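PDB 6YF6: galactose-binding lectin from Enterobacter cloacae subsp. cloacae, which binds a fucoside beside a calcium ion in its C-terminal lectin domain, the part described here, and probably recognises galactose as well. Local coordinates for residues K91-P96 against G110-T115; L121-H126 against K138-K143. All blocks are in the same frame, centred on the assembly; numbering follows the deposited sequence.

Contact 1: residues K91-P96 against G110-T115; sequences KDISAP and GKFKAT
Ile-93 leans across one edge of the beta-sandwich, a fold consistent with the PA-IL lectin family, from the broken edge strand 91-98 of one sheet to the edge strand 106-113 of the other. Its side chain meets Phe-112 in apolar packing. CG1 is turned in between the backbone N and the carbonyl carbon (chi1 57°), and CD1 at its end comes obliquely to the Phe-112 ring, 4.1 Å from CD1 of that residue. Ile-93 CG2, beside the N, lies 4.0 Å from Phe-112 CB and also rests against the carbonyl oxygen of Lys-111, 3.4 Å from Lys-111 O. The ring itself leads off into the core, where it meets Leu-60, Ala-119 and Leu-121, and Ile-93 also rests on Leu-86 and Trp-68.

Main-chain atoms and a water carry the polar contact across. Gly-110 CA makes a bent CH...O contact of 3.4 Å with Ile-93 O (121° at the hydrogen). Apart from this, Ser-94 OG braces its own segment, donating to Ala-95 O from above the carbonyl plane, and is also hydrogen-bonded to Leu-86 N. One water bridges the two edges: it donates to Ile-93 O at 2.7 Å and accepts from Lys-111 N at 3.1 Å.

Contact 2: residues L121-H126 against K138-K143; sequences LAVVSH and KELKIK. With PO4 (phosphate ion), chain F.
Leu-121 has CG anti to its carbonyl carbon (chi1 -55°), and Ile-142 places CG1 in the same way (chi1 -62°); with these carbons beside the backbone N, each branch points across to the other sheet and the two side chains meet tip to tip in the middle of a beta-sandwich. Strand 118-125 belongs to one four-stranded antiparallel sheet and strand 135-143 to the other, and alternate residues of each point inward. The contact is purely apolar: Leu-121 CD1 sits 4.0 Å from Ile-142 CD1 and as close to CG1 of the same isoleucine.

Two residues along, Val-123 and Leu-140 form the second pair, and here the side chains cross at a slant. Val-123 CG2 touches Leu-140 CD2 at 3.9 Å. The alpha carbons of Val-123 and Leu-140 are 9.8 Å apart, a spacing filled by one layer of side chains from each sheet. Trp-68, from strand 65-74, packs against Leu-121, Val-123 and Ile-142, and all four residues that touch across the gap are buried.

Strand 135-143 also faces a second subunit. Residues 140 to 143 pair antiparallel with a strand of that chain, so the sheet continues through the interface, and Leu-140 packs on Phe-11 of the second subunit. At the other end of the segment, Lys-138 stretches out in an extended chain beyond CG and makes a cation-pi contact with Trp-105. Its amine reaches a phosphate, probably from the crystallisation liquor, which is also held by Thr-35 of this chain and by Thr-35, Lys-71 and Lys-138 of the second subunit. This cluster of lysines probably offsets the anion's charge. NZ of Lys-138 donates to phosphate O1 at 2.8 Å and, more weakly, to O3 at 3.1 Å.

In the fold
Both contacts join the two facing sheets of the sandwich, but at different depths. Contact 2 lies near the centre of the chain, between inner strands, and is wholly hydrophobic where the segments meet. Contact 1 joins edge strands towards the surface, so main-chain atoms and a bridging water take part beside the apolar packing, and it buries more in total, 180 Å² against 106 Å². Phe-112 ties them together: its CE1 is 4.0 Å from Leu-121 CD2, which makes the core continuous from one contact to the other. At the far ends of 91-96 and 121-126, Pro-96 CG packs 3.8 Å from His-126 CE1. Of the two, contact 2 alone borders the second subunit.

Contact 1: residues K91-P96 against G110-T115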
ATOM      1  N   LYS A  91       4.043 -26.254   0.383  1.00 34.55           N
ATOM      2  CA  LYS A  91       2.595 -26.350   0.490  1.00 33.95           C
ATOM      3  C   LYS A  91       1.956 -25.123  -0.144  1.00 29.91           C
ATOM      4  O   LYS A  91       2.310 -23.988   0.194  1.00 30.24           O
ATOM      5  CB  LYS A  91       2.173 -26.471   1.955  1.00 33.80           C
ATOM      6  CG  LYS A  91       0.691 -26.709   2.166  1.00 38.63           C
ATOM      7  CD  LYS A  91       0.335 -26.636   3.650  1.00 43.53           C
ATOM      8  CE  LYS A  91      -1.166 -26.744   3.885  1.00 49.98           C
ATOM      9  NZ  LYS A  91      -1.797 -27.801   3.048  1.00 56.06           N
ATOM     10  N   ASP A  92       1.026 -25.351  -1.067  1.00 30.35           N
ATOM     11  CA  ASP A  92       0.255 -24.253  -1.635  1.00 28.58           C
ATOM     12  C   ASP A  92      -0.635 -23.654  -0.548  1.00 27.79           C
ATOM     13  O   ASP A  92      -1.499 -24.346   0.002  1.00 28.19           O
ATOM     14  CB  ASP A  92      -0.580 -24.746  -2.813  1.00 35.38           C
ATOM     15  CG  ASP A  92       0.276 -25.189  -3.993  1.00 39.79           C
ATOM     16  OD1 ASP A  92       1.224 -24.459  -4.359  1.00 39.14           O
ATOM     17  OD2 ASP A  92      -0.004 -26.270  -4.556  1.00 45.03           O
ATOM     18  N   ILE A  93      -0.417 -22.377  -0.228  1.00 27.54           N
ATOM     19  CA  ILE A  93      -1.149 -21.698   0.838  1.00 30.32           C
ATOM     20  C   ILE A  93      -2.119 -20.659   0.293  1.00 32.43           C
ATOM     21  O   ILE A  93      -2.676 -19.870   1.067  1.00 33.68           O
ATOM     22  CB  ILE A  93      -0.195 -21.057   1.864  1.00 31.69           C
ATOM     23  CG1 ILE A  93       0.758 -20.072   1.183  1.00 31.26           C
ATOM     24  CG2 ILE A  93       0.566 -22.138   2.625  1.00 28.69           C
ATOM     25  CD1 ILE A  93       1.520 -19.199   2.159  1.00 33.67           C
ATOM     26  N   SER A  94      -2.341 -20.633  -1.018  1.00 30.57           N
ATOM     27  CA  SER A  94      -3.335 -19.750  -1.606  1.00 29.25           C
ATOM     28  C   SER A  94      -3.853 -20.377  -2.891  1.00 27.88           C
ATOM     29  O   SER A  94      -3.163 -21.175  -3.532  1.00 27.99           O
ATOM     30  CB  SER A  94      -2.756 -18.357  -1.893  1.00 28.64           C
ATOM     31  OG  SER A  94      -1.972 -18.356  -3.079  1.00 28.44           O
ATOM     32  N   ALA A  95      -5.079 -20.016  -3.256  1.00 27.77           N
ATOM     33  CA  ALA A  95      -5.590 -20.353  -4.572  1.00 28.10           C
ATOM     34  C   ALA A  95      -4.852 -19.536  -5.631  1.00 27.92           C
ATOM     35  O   ALA A  95      -4.307 -18.471  -5.335  1.00 27.59           O
ATOM     36  CB  ALA A  95      -7.088 -20.078  -4.646  1.00 29.51           C
ATOM     37  N   PRO A  96      -4.804 -20.021  -6.876  1.00 26.91           N
ATOM     38  CA  PRO A  96      -4.254 -19.188  -7.961  1.00 26.97           C
ATOM     39  C   PRO A  96      -5.165 -18.004  -8.242  1.00 28.96           C
ATOM     40  O   PRO A  96      -6.336 -18.173  -8.591  1.00 33.03           O
ATOM     41  CB  PRO A  96      -4.186 -20.148  -9.158  1.00 26.42           C
ATOM     42  CG  PRO A  96      -4.282 -21.517  -8.584  1.00 26.86           C
ATOM     43  CD  PRO A  96      -5.079 -21.399  -7.318  1.00 28.02           C
ATOM     44  N   GLY A 110      -2.006 -15.506   1.923  1.00 27.98           N
ATOM     45  CA  GLY A 110      -2.062 -16.864   2.424  1.00 29.13           C
ATOM     46  C   GLY A 110      -1.435 -16.914   3.797  1.00 29.14           C
ATOM     47  O   GLY A 110      -0.642 -16.044   4.171  1.00 27.93           O
ATOM     48  N   LYS A 111      -1.808 -17.938   4.553  1.00 27.47           N
ATOM     49  CA  LYS A 111      -1.251 -18.172   5.875  1.00 26.68           C
ATOM     50  C   LYS A 111      -0.526 -19.509   5.883  1.00 27.45           C
ATOM     51  O   LYS A 111      -0.925 -20.452   5.198  1.00 28.96           O
ATOM     52  CB  LYS A 111      -2.344 -18.163   6.946  1.00 27.58           C
ATOM     53  CG  LYS A 111      -3.011 -16.811   7.132  1.00 30.33           C
ATOM     54  CD  LYS A 111      -4.099 -16.894   8.196  1.00 38.49           C
ATOM     55  CE  LYS A 111      -4.575 -15.529   8.647  1.00 48.54           C
ATOM     56  NZ  LYS A 111      -5.150 -15.608  10.022  1.00 58.49           N
ATOM     57  N   PHE A 112       0.557 -19.575   6.656  1.00 26.96           N
ATOM     58  CA  PHE A 112       1.311 -20.807   6.825  1.00 26.84           C
ATOM     59  C   PHE A 112       1.736 -20.922   8.279  1.00 27.92           C
ATOM     60  O   PHE A 112       1.798 -19.931   9.012  1.00 28.17           O
ATOM     61  CB  PHE A 112       2.534 -20.865   5.899  1.00 27.25           C
ATOM     62  CG  PHE A 112       3.590 -19.838   6.210  1.00 27.69           C
ATOM     63  CD1 PHE A 112       3.519 -18.565   5.665  1.00 29.15           C
ATOM     64  CD2 PHE A 112       4.656 -20.149   7.037  1.00 27.23           C
ATOM     65  CE1 PHE A 112       4.493 -17.620   5.945  1.00 30.12           C
ATOM     66  CE2 PHE A 112       5.626 -19.208   7.326  1.00 28.35           C
ATOM     67  CZ  PHE A 112       5.547 -17.943   6.777  1.00 29.54           C
ATOM     68  N   LYS A 113       2.016 -22.151   8.695  1.00 27.73           N
ATOM     69  CA  LYS A 113       2.448 -22.437  10.055  1.00 29.11           C
ATOM     70  C   LYS A 113       3.908 -22.861  10.014  1.00 28.49           C
ATOM     71  O   LYS A 113       4.261 -23.814   9.313  1.00 27.92           O
ATOM     72  CB  LYS A 113       1.584 -23.523  10.691  1.00 34.92           C
ATOM     73  CG  LYS A 113       1.887 -23.762  12.164  1.00 42.13           C
ATOM     74  CD  LYS A 113       0.817 -24.619  12.822  1.00 49.32           C
ATOM     75  CE  LYS A 113      -0.276 -23.761  13.444  1.00 52.02           C
ATOM     76  NZ  LYS A 113      -1.520 -24.539  13.692  1.00 54.47           N
ATOM     77  N   ALA A 114       4.748 -22.144  10.751  1.00 29.78           N
ATOM     78  CA  ALA A 114       6.164 -22.471  10.782  1.00 33.29           C
ATOM     79  C   ALA A 114       6.387 -23.792  11.507  1.00 32.19           C
ATOM     80  O   ALA A 114       5.700 -24.113  12.483  1.00 32.50           O
ATOM     81  CB  ALA A 114       6.951 -21.352  11.464  1.00 35.30           C
ATOM     82  N   THR A 115       7.338 -24.575  11.006  1.00 31.84           N
ATOM     83  CA  THR A 115       7.803 -25.771  11.693  1.00 32.25           C
ATOM     84  C   THR A 115       9.150 -25.553  12.364  1.00 33.27           C
ATOM     85  O   THR A 115       9.700 -26.491  12.948  1.00 34.55           O
ATOM     86  CB  THR A 115       7.885 -26.949  10.715  1.00 33.54           C
ATOM     87  OG1 THR A 115       8.716 -26.605   9.598  1.00 32.16           O
ATOM     88  CG2 THR A 115       6.493 -27.305  10.213  1.00 33.67           C
TER
HETATM   89  O   HOH W   1      -3.879 -19.998   3.427  1.00 25.96           O

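Contact 2: residues L121-H126 against K138-K143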
ATOM      1  N   LEU A 121       9.687 -19.790   1.134  1.00 24.22           N
ATOM      2  CA  LEU A 121       8.548 -19.157   0.490  1.00 24.90           C
ATOM      3  C   LEU A 121       8.791 -19.030  -1.005  1.00 26.38           C
ATOM      4  O   LEU A 121       9.914 -18.768  -1.445  1.00 27.82           O
ATOM      5  CB  LEU A 121       8.288 -17.773   1.081  1.00 24.59           C
ATOM      6  CG  LEU A 121       8.100 -17.731   2.597  1.00 27.71           C
ATOM      7  CD1 LEU A 121       7.864 -16.300   3.057  1.00 27.94           C
ATOM      8  CD2 LEU A 121       6.954 -18.649   3.015  1.00 28.99           C
ATOM      9  N   ALA A 122       7.727 -19.194  -1.784  1.00 27.53           N
ATOM     10  CA  ALA A 122       7.819 -19.011  -3.223  1.00 28.11           C
ATOM     11  C   ALA A 122       6.510 -18.433  -3.734  1.00 25.78           C
ATOM     12  O   ALA A 122       5.431 -18.863  -3.322  1.00 26.31           O
ATOM     13  CB  ALA A 122       8.131 -20.332  -3.936  1.00 29.40           C
ATOM     14  N   VAL A 123       6.624 -17.435  -4.609  1.00 24.32           N
ATOM     15  CA  VAL A 123       5.503 -16.965  -5.413  1.00 23.12           C
ATOM     16  C   VAL A 123       5.475 -17.801  -6.686  1.00 23.57           C
ATOM     17  O   VAL A 123       6.517 -18.025  -7.313  1.00 25.27           O
ATOM     18  CB  VAL A 123       5.638 -15.468  -5.726  1.00 23.32           C
ATOM     19  CG1 VAL A 123       4.460 -14.985  -6.554  1.00 25.99           C
ATOM     20  CG2 VAL A 123       5.748 -14.665  -4.436  1.00 22.27           C
ATOM     21  N   VAL A 124       4.288 -18.268  -7.066  1.00 26.01           N
ATOM     22  CA  VAL A 124       4.135 -19.282  -8.102  1.00 27.97           C
ATOM     23  C   VAL A 124       3.261 -18.727  -9.218  1.00 26.34           C
ATOM     24  O   VAL A 124       2.155 -18.239  -8.962  1.00 28.08           O
ATOM     25  CB  VAL A 124       3.525 -20.578  -7.532  1.00 27.91           C
ATOM     26  CG1 VAL A 124       3.323 -21.605  -8.636  1.00 27.59           C
ATOM     27  CG2 VAL A 124       4.409 -21.141  -6.425  1.00 28.74           C
ATOM     28  N   SER A 125       3.762 -18.810 -10.451  1.00 24.03           N
ATOM     29  CA  SER A 125       2.991 -18.494 -11.646  1.00 22.78           C
ATOM     30  C   SER A 125       2.447 -19.771 -12.271  1.00 23.96           C
ATOM     31  O   SER A 125       3.164 -20.768 -12.392  1.00 26.51           O
ATOM     32  CB  SER A 125       3.843 -17.759 -12.680  1.00 22.02           C
ATOM     33  OG  SER A 125       3.178 -17.729 -13.932  1.00 23.54           O
ATOM     34  N   HIS A 126       1.182 -19.730 -12.683  1.00 26.07           N
ATOM     35  CA  HIS A 126       0.526 -20.865 -13.319  1.00 28.68           C
ATOM     36  C   HIS A 126       0.343 -20.662 -14.817  1.00 28.33           C
ATOM     37  O   HIS A 126      -0.320 -21.477 -15.468  1.00 30.84           O
ATOM     38  CB  HIS A 126      -0.821 -21.130 -12.647  1.00 30.95           C
ATOM     39  CG  HIS A 126      -0.715 -21.386 -11.178  1.00 27.36           C
ATOM     40  ND1 HIS A 126      -0.890 -22.637 -10.626  1.00 31.56           N
ATOM     41  CD2 HIS A 126      -0.436 -20.556 -10.146  1.00 26.84           C
ATOM     42  CE1 HIS A 126      -0.730 -22.565  -9.316  1.00 28.80           C
ATOM     43  NE2 HIS A 126      -0.455 -21.313  -8.999  1.00 27.90           N
ATOM     44  N   LYS A 138       4.881  -5.109  -6.002  1.00 19.85           N
ATOM     45  CA  LYS A 138       5.495  -3.974  -5.329  1.00 22.30           C
ATOM     46  C   LYS A 138       5.753  -4.212  -3.846  1.00 22.76           C
ATOM     47  O   LYS A 138       6.489  -3.429  -3.235  1.00 23.64           O
ATOM     48  CB  LYS A 138       4.629  -2.716  -5.496  1.00 24.47           C
ATOM     49  CG  LYS A 138       3.291  -2.744  -4.764  1.00 25.41           C
ATOM     50  CD  LYS A 138       2.499  -1.471  -5.047  1.00 27.54           C
ATOM     51  CE  LYS A 138       1.121  -1.494  -4.393  1.00 29.04           C
ATOM     52  NZ  LYS A 138       0.380  -0.214  -4.627  1.00 30.73           N
ATOM     53  N   GLU A 139       5.192  -5.261  -3.253  1.00 22.12           N
ATOM     54  CA  GLU A 139       5.398  -5.484  -1.830  1.00 25.31           C
ATOM     55  C   GLU A 139       5.126  -6.937  -1.478  1.00 22.21           C
ATOM     56  O   GLU A 139       4.175  -7.542  -1.980  1.00 24.49           O
ATOM     57  CB  GLU A 139       4.499  -4.559  -0.999  1.00 28.20           C
ATOM     58  CG  GLU A 139       4.569  -4.805   0.498  1.00 32.76           C
ATOM     59  CD  GLU A 139       3.676  -3.862   1.276  1.00 34.81           C
ATOM     60  OE1 GLU A 139       2.810  -4.353   2.033  1.00 35.36           O
ATOM     61  OE2 GLU A 139       3.837  -2.632   1.121  1.00 36.25           O
ATOM     62  N   LEU A 140       5.980  -7.487  -0.618  1.00 22.38           N
ATOM     63  CA  LEU A 140       5.763  -8.786   0.006  1.00 22.71           C
ATOM     64  C   LEU A 140       5.938  -8.601   1.505  1.00 24.00           C
ATOM     65  O   LEU A 140       6.978  -8.104   1.955  1.00 25.16           O
ATOM     66  CB  LEU A 140       6.731  -9.844  -0.526  1.00 23.14           C
ATOM     67  CG  LEU A 140       6.847  -9.972  -2.047  1.00 22.37           C
ATOM     68  CD1 LEU A 140       8.082  -9.231  -2.528  1.00 21.27           C
ATOM     69  CD2 LEU A 140       6.888 -11.438  -2.489  1.00 23.67           C
ATOM     70  N   LYS A 141       4.925  -8.986   2.274  1.00 23.92           N
ATOM     71  CA  LYS A 141       4.920  -8.757   3.710  1.00 24.64           C
ATOM     72  C   LYS A 141       4.481 -10.026   4.414  1.00 25.75           C
ATOM     73  O   LYS A 141       3.497 -10.657   4.012  1.00 26.05           O
ATOM     74  CB  LYS A 141       3.993  -7.598   4.088  1.00 25.14           C
ATOM     75  CG  LYS A 141       4.076  -7.193   5.558  1.00 26.66           C
ATOM     76  CD  LYS A 141       3.307  -5.913   5.824  1.00 31.29           C
ATOM     77  CE  LYS A 141       1.806  -6.113   5.661  1.00 35.97           C
ATOM     78  NZ  LYS A 141       1.032  -4.910   6.086  1.00 42.08           N
ATOM     79  N   ILE A 142       5.212 -10.399   5.457  1.00 25.67           N
ATOM     80  CA  ILE A 142       4.865 -11.528   6.307  1.00 24.70           C
ATOM     81  C   ILE A 142       4.767 -11.017   7.737  1.00 24.35           C
ATOM     82  O   ILE A 142       5.714 -10.405   8.245  1.00 24.09           O
ATOM     83  CB  ILE A 142       5.894 -12.667   6.199  1.00 26.23           C
ATOM     84  CG1 ILE A 142       5.947 -13.206   4.767  1.00 26.89           C
ATOM     85  CG2 ILE A 142       5.534 -13.791   7.172  1.00 26.73           C
ATOM     86  CD1 ILE A 142       6.944 -12.490   3.869  1.00 26.87           C
ATOM     87  N   LYS A 143       3.624 -11.267   8.379  1.00 24.97           N
ATOM     88  CA  LYS A 143       3.378 -10.858   9.755  1.00 26.19           C
ATOM     89  C   LYS A 143       2.950 -12.063  10.582  1.00 25.81           C
ATOM     90  O   LYS A 143       2.353 -13.011  10.066  1.00 26.82           O
ATOM     91  CB  LYS A 143       2.291  -9.772   9.845  1.00 29.98           C
ATOM     92  CG  LYS A 143       2.504  -8.576   8.940  1.00 36.50           C
ATOM     93  CD  LYS A 143       2.130  -7.267   9.614  1.00 45.95           C
ATOM     94  CE  LYS A 143       0.765  -7.323  10.288  1.00 51.76           C
ATOM     95  NZ  LYS A 143       0.215  -5.962  10.537  1.00 55.27           N
TER
HETATM   96  P   PO4 F 302       1.937   1.844  -2.174  1.00 30.52           P
HETATM   97  O1  PO4 F 302       1.468   2.167  -3.571  1.00 30.69           O
HETATM   98  O2  PO4 F 302       3.364   2.299  -2.000  1.00 28.06           O
HETATM   99  O3  PO4 F 302       1.870   0.354  -1.938  1.00 32.81           O
HETATM  100  O4  PO4 F 302       1.039   2.540  -1.181  1.00 33.57           O